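PDB 4EVF: giardin subunit alpha-1 from Giardia intestinalis, which binds calcium and, in a calcium-dependent way, phospholipids including phosphatidylserine, and, like other giardins, is involved in attachment of the parasite to the intestinal mucosa. Local coordinates for residues L174-R187 / T216-H228. Numbering follows the deposited sequence.
Sequences LIDFFGTVPSAEYR and TFYCAHFALLGMH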
loop_
_atom_site.group_PDB
_atom_site.type_symbol
_atom_site.label_atom_id
_atom_site.label_comp_id
_atom_site.label_asym_id
_atom_site.label_seq_id
_atom_site.Cartn_x
_atom_site.Cartn_y
_atom_site.Cartn_z
ATOM N N LEU A 174 5.191 -21.728 -7.975
ATOM C CA LEU A 174 5.244 -20.656 -6.991
ATOM C C LEU A 174 4.607 -19.369 -7.511
ATOM O O LEU A 174 3.830 -18.718 -6.804
ATOM C CB LEU A 174 6.687 -20.409 -6.591
ATOM C CG LEU A 174 7.246 -21.101 -5.346
ATOM C CD1 LEU A 174 6.520 -22.358 -4.933
ATOM C CD2 LEU A 174 8.768 -21.324 -5.502
ATOM N N ILE A 175 4.936 -19.008 -8.748
ATOM C CA ILE A 175 4.442 -17.776 -9.348
ATOM C C ILE A 175 2.927 -17.859 -9.524
ATOM O O ILE A 175 2.194 -16.920 -9.218
ATOM C CB ILE A 175 5.141 -17.504 -10.694
ATOM C CG1 ILE A 175 6.627 -17.193 -10.465
ATOM C CG2 ILE A 175 4.485 -16.357 -11.426
ATOM C CD1 ILE A 175 7.482 -17.334 -11.715
ATOM N N ASP A 176 2.466 -18.998 -10.015
ATOM C CA ASP A 176 1.043 -19.216 -10.213
ATOM C C ASP A 176 0.318 -19.278 -8.871
ATOM O O ASP A 176 -0.758 -18.724 -8.725
ATOM C CB ASP A 176 0.813 -20.507 -10.999
ATOM C CG ASP A 176 -0.650 -20.821 -11.166
ATOM O OD1 ASP A 176 -1.261 -20.256 -12.096
ATOM O OD2 ASP A 176 -1.187 -21.615 -10.361
ATOM N N PHE A 177 0.909 -19.948 -7.885
ATOM C CA PHE A 177 0.264 -20.050 -6.582
ATOM C C PHE A 177 0.073 -18.690 -5.909
ATOM O O PHE A 177 -1.037 -18.311 -5.554
ATOM C CB PHE A 177 1.034 -20.977 -5.636
ATOM C CG PHE A 177 0.460 -21.018 -4.251
ATOM C CD1 PHE A 177 0.900 -20.130 -3.278
ATOM C CD2 PHE A 177 -0.552 -21.915 -3.932
ATOM C CE1 PHE A 177 0.357 -20.157 -2.007
ATOM C CE2 PHE A 177 -1.078 -21.954 -2.670
ATOM C CZ PHE A 177 -0.640 -21.074 -1.703
ATOM N N PHE A 178 1.165 -17.958 -5.719
ATOM C CA PHE A 178 1.065 -16.653 -5.079
ATOM C C PHE A 178 0.264 -15.653 -5.925
ATOM O O PHE A 178 -0.410 -14.779 -5.383
ATOM C CB PHE A 178 2.456 -16.127 -4.699
ATOM C CG PHE A 178 3.038 -16.824 -3.506
ATOM C CD1 PHE A 178 2.708 -16.410 -2.228
ATOM C CD2 PHE A 178 3.878 -17.915 -3.660
ATOM C CE1 PHE A 178 3.218 -17.060 -1.118
ATOM C CE2 PHE A 178 4.380 -18.575 -2.564
ATOM C CZ PHE A 178 4.059 -18.143 -1.286
ATOM N N GLY A 179 0.308 -15.808 -7.246
ATOM C CA GLY A 179 -0.429 -14.920 -8.128
ATOM C C GLY A 179 -1.927 -15.169 -8.269
ATOM O O GLY A 179 -2.654 -14.282 -8.738
ATOM N N THR A 180 -2.407 -16.350 -7.864
ATOM C CA THR A 180 -3.822 -16.698 -8.076
ATOM C C THR A 180 -4.578 -17.248 -6.860
ATOM O O THR A 180 -5.804 -17.428 -6.911
ATOM C CB THR A 180 -4.003 -17.716 -9.248
ATOM O OG1 THR A 180 -3.379 -18.960 -8.915
ATOM C CG2 THR A 180 -3.409 -17.183 -10.555
ATOM N N VAL A 181 -3.871 -17.551 -5.780
ATOM C CA VAL A 181 -4.544 -18.084 -4.603
ATOM C C VAL A 181 -5.388 -16.990 -3.953
ATOM O O VAL A 181 -4.939 -15.855 -3.818
ATOM C CB VAL A 181 -3.557 -18.682 -3.570
ATOM C CG1 VAL A 181 -2.757 -17.581 -2.893
ATOM C CG2 VAL A 181 -4.310 -19.492 -2.532
ATOM N N PRO A 182 -6.629 -17.325 -3.568
ATOM C CA PRO A 182 -7.456 -16.339 -2.870
ATOM C C PRO A 182 -6.919 -16.131 -1.465
ATOM O O PRO A 182 -6.419 -17.076 -0.870
ATOM C CB PRO A 182 -8.845 -16.999 -2.836
ATOM C CG PRO A 182 -8.821 -18.012 -3.965
ATOM C CD PRO A 182 -7.398 -18.520 -3.963
ATOM N N SER A 183 -6.996 -14.906 -0.954
ATOM C CA SER A 183 -6.494 -14.616 0.381
ATOM C C SER A 183 -7.159 -15.487 1.435
ATOM O O SER A 183 -6.503 -15.982 2.355
ATOM C CB SER A 183 -6.715 -13.144 0.733
ATOM O OG SER A 183 -5.989 -12.304 -0.140
ATOM N N ALA A 184 -8.473 -15.667 1.305
ATOM C CA ALA A 184 -9.214 -16.418 2.306
ATOM C C ALA A 184 -8.659 -17.831 2.459
ATOM O O ALA A 184 -8.718 -18.398 3.538
ATOM C CB ALA A 184 -10.699 -16.451 1.963
ATOM N N GLU A 185 -8.121 -18.383 1.372
ATOM C CA GLU A 185 -7.561 -19.734 1.380
ATOM C C GLU A 185 -6.116 -19.713 1.829
ATOM O O GLU A 185 -5.622 -20.657 2.451
ATOM C CB GLU A 185 -7.652 -20.353 -0.019
ATOM C CG GLU A 185 -9.060 -20.335 -0.601
ATOM C CD GLU A 185 -9.233 -21.269 -1.785
ATOM O OE1 GLU A 185 -8.212 -21.662 -2.405
ATOM O OE2 GLU A 185 -10.397 -21.619 -2.092
ATOM N N TYR A 186 -5.426 -18.628 1.515
ATOM C CA TYR A 186 -3.998 -18.559 1.825
ATOM C C TYR A 186 -3.715 -18.745 3.312
ATOM O O TYR A 186 -2.837 -19.523 3.691
ATOM C CB TYR A 186 -3.403 -17.244 1.336
ATOM C CG TYR A 186 -1.903 -17.156 1.546
ATOM C CD1 TYR A 186 -1.027 -17.776 0.663
ATOM C CD2 TYR A 186 -1.367 -16.452 2.624
ATOM C CE1 TYR A 186 0.351 -17.691 0.840
ATOM C CE2 TYR A 186 0.017 -16.362 2.807
ATOM C CZ TYR A 186 0.866 -16.987 1.911
ATOM O OH TYR A 186 2.242 -16.917 2.071
ATOM N N ARG A 187 -4.477 -18.046 4.148
ATOM C CA ARG A 187 -4.262 -18.058 5.596
ATOM C C ARG A 187 -4.255 -19.470 6.196
ATOM O O ARG A 187 -3.326 -19.833 6.933
ATOM C CB ARG A 187 -5.291 -17.149 6.284
ATOM C CG ARG A 187 -5.576 -15.880 5.464
ATOM C CD ARG A 187 -6.466 -14.854 6.163
ATOM N NE ARG A 187 -6.327 -13.539 5.526
ATOM C CZ ARG A 187 -7.227 -12.978 4.719
ATOM N NH1 ARG A 187 -8.378 -13.596 4.449
ATOM N NH2 ARG A 187 -6.982 -11.781 4.190
ATOM N N THR A 216 9.473 -9.297 -3.296
ATOM C CA THR A 216 8.193 -9.379 -4.007
ATOM C C THR A 216 7.320 -10.492 -3.432
ATOM O O THR A 216 6.133 -10.272 -3.122
ATOM C CB THR A 216 8.377 -9.591 -5.530
ATOM O OG1 THR A 216 9.064 -8.471 -6.104
ATOM C CG2 THR A 216 7.020 -9.742 -6.212
ATOM N N PHE A 217 7.892 -11.687 -3.284
ATOM C CA PHE A 217 7.145 -12.818 -2.719
ATOM C C PHE A 217 6.828 -12.619 -1.231
ATOM O O PHE A 217 5.777 -13.046 -0.731
ATOM C CB PHE A 217 7.894 -14.137 -2.950
ATOM C CG PHE A 217 7.734 -14.692 -4.340
ATOM C CD1 PHE A 217 8.476 -14.181 -5.393
ATOM C CD2 PHE A 217 6.855 -15.734 -4.589
ATOM C CE1 PHE A 217 8.339 -14.683 -6.677
ATOM C CE2 PHE A 217 6.704 -16.245 -5.869
ATOM C CZ PHE A 217 7.458 -15.717 -6.917
ATOM N N TYR A 218 7.744 -11.967 -0.521
ATOM C CA TYR A 218 7.531 -11.662 0.882
ATOM C C TYR A 218 6.366 -10.678 1.059
ATOM O O TYR A 218 5.512 -10.858 1.934
ATOM C CB TYR A 218 8.814 -11.084 1.497
ATOM C CG TYR A 218 8.884 -11.157 3.009
ATOM C CD1 TYR A 218 8.275 -12.191 3.710
ATOM C CD2 TYR A 218 9.548 -10.180 3.738
ATOM C CE1 TYR A 218 8.344 -12.257 5.099
ATOM C CE2 TYR A 218 9.626 -10.238 5.123
ATOM C CZ TYR A 218 9.024 -11.276 5.795
ATOM O OH TYR A 218 9.094 -11.324 7.169
ATOM N N CYS A 219 6.325 -9.641 0.226
ATOM C CA CYS A 219 5.216 -8.690 0.298
ATOM C C CYS A 219 3.909 -9.401 -0.059
ATOM O O CYS A 219 2.870 -9.185 0.581
ATOM C CB CYS A 219 5.450 -7.480 -0.612
ATOM S SG CYS A 219 6.703 -6.291 0.038
ATOM N N ALA A 220 3.967 -10.244 -1.087
ATOM C CA ALA A 220 2.792 -11.001 -1.542
ATOM C C ALA A 220 2.220 -11.863 -0.414
ATOM O O ALA A 220 0.999 -11.920 -0.203
ATOM C CB ALA A 220 3.166 -11.858 -2.728
ATOM N N HIS A 221 3.118 -12.544 0.296
ATOM C CA HIS A 221 2.788 -13.300 1.503
ATOM C C HIS A 221 2.004 -12.480 2.540
ATOM O O HIS A 221 0.925 -12.886 2.980
ATOM C CB HIS A 221 4.075 -13.866 2.116
ATOM C CG HIS A 221 3.932 -14.295 3.541
ATOM N ND1 HIS A 221 3.281 -15.452 3.907
ATOM C CD2 HIS A 221 4.363 -13.725 4.691
ATOM C CE1 HIS A 221 3.311 -15.576 5.222
ATOM N NE2 HIS A 221 3.962 -14.540 5.722
ATOM N N PHE A 222 2.547 -11.333 2.942
ATOM C CA PHE A 222 1.851 -10.444 3.877
ATOM C C PHE A 222 0.526 -9.945 3.308
ATOM O O PHE A 222 -0.475 -9.888 4.029
ATOM C CB PHE A 222 2.723 -9.243 4.256
ATOM C CG PHE A 222 3.816 -9.569 5.235
ATOM C CD1 PHE A 222 5.136 -9.231 4.957
ATOM C CD2 PHE A 222 3.534 -10.203 6.425
ATOM C CE1 PHE A 222 6.150 -9.530 5.854
ATOM C CE2 PHE A 222 4.546 -10.503 7.327
ATOM C CZ PHE A 222 5.853 -10.165 7.038
ATOM N N ALA A 223 0.523 -9.585 2.026
ATOM C CA ALA A 223 -0.684 -9.058 1.386
ATOM C C ALA A 223 -1.799 -10.081 1.495
ATOM O O ALA A 223 -2.916 -9.745 1.884
ATOM C CB ALA A 223 -0.425 -8.732 -0.076
ATOM N N LEU A 224 -1.482 -11.329 1.156
ATOM C CA LEU A 224 -2.463 -12.416 1.209
ATOM C C LEU A 224 -2.946 -12.681 2.632
ATOM O O LEU A 224 -4.105 -13.043 2.833
ATOM C CB LEU A 224 -1.893 -13.688 0.560
ATOM C CG LEU A 224 -1.603 -13.530 -0.932
ATOM C CD1 LEU A 224 -0.767 -14.687 -1.466
ATOM C CD2 LEU A 224 -2.921 -13.359 -1.734
ATOM N N LEU A 225 -2.069 -12.482 3.621
ATOM C CA LEU A 225 -2.459 -12.610 5.030
ATOM C C LEU A 225 -3.375 -11.475 5.471
ATOM O O LEU A 225 -4.226 -11.644 6.341
ATOM C CB LEU A 225 -1.237 -12.653 5.946
ATOM C CG LEU A 225 -0.402 -13.931 5.906
ATOM C CD1 LEU A 225 0.699 -13.871 6.959
ATOM C CD2 LEU A 225 -1.305 -15.141 6.127
ATOM N N GLY A 226 -3.180 -10.309 4.876
ATOM C CA GLY A 226 -4.007 -9.165 5.185
ATOM C C GLY A 226 -3.279 -7.889 4.841
ATOM O O GLY A 226 -2.097 -7.723 5.169
ATOM N N MET A 227 -3.988 -6.986 4.178
ATOM C CA MET A 227 -3.421 -5.711 3.772
ATOM C C MET A 227 -2.820 -4.924 4.948
ATOM O O MET A 227 -1.821 -4.223 4.774
ATOM C CB MET A 227 -4.477 -4.877 3.046
ATOM C CG MET A 227 -4.801 -5.380 1.650
ATOM S SD MET A 227 -3.406 -5.207 0.512
ATOM C CE MET A 227 -3.781 -6.505 -0.662
ATOM N N HIS A 228 -3.425 -5.036 6.132
ATOM C CA HIS A 228 -2.912 -4.340 7.323
ATOM C C HIS A 228 -1.594 -4.937 7.807
ATOM O O HIS A 228 -0.786 -4.248 8.434
ATOM C CB HIS A 228 -3.937 -4.350 8.471
ATOM C CG HIS A 228 -4.153 -5.700 9.088
ATOM N ND1 HIS A 228 -4.809 -6.723 8.435
ATOM C CD2 HIS A 228 -3.817 -6.187 10.307
ATOM C CE1 HIS A 228 -4.855 -7.786 9.221
ATOM N NE2 HIS A 228 -4.265 -7.486 10.363
HETATM O O HOH W 1 -5.663 -9.905 1.044
#
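In the all-helical annexin fold, where helix 216-225 ends about the predicted boundary of the third and fourth repeats, Leu224 fits against Tyr186, Phe178 and Val181 beside the turn between helices 174-180 and 183-187. Its CB lies over one face of the Tyr186 ring, 3.8 Å from the centroid, a CH-pi contact, and its CD1 reaches Val181 CG1 at 3.8 Å. With Tyr186 CG anti to the backbone N (chi1 -176°), the ring meets the Leu224 side chain at about a right angle, and its OH end reaches His221. There Tyr186 OH and His221 ND1 share a short hydrogen bond (2.6 Å) near both ring planes, so the hydroxyl and ND1 of two buried side chains are paired. Ile201 of helix 201-208 also packs against Tyr186 and Phe178. One turn before His221, Phe217 turns its edge to the Phe178 face in an offset edge-to-face pair, planes at 80°, while Phe217 CZ meets Ile175 CG1 at 3.9 Å. The C-terminal end of helix 216-225, where Gly226 takes positive phi, is held by Arg187: its NE donates to Leu225 O (2.9 Å, 163° at the hydrogen), approaching from above the carbonyl plane. A water links Ser183 OG to Ala223 O.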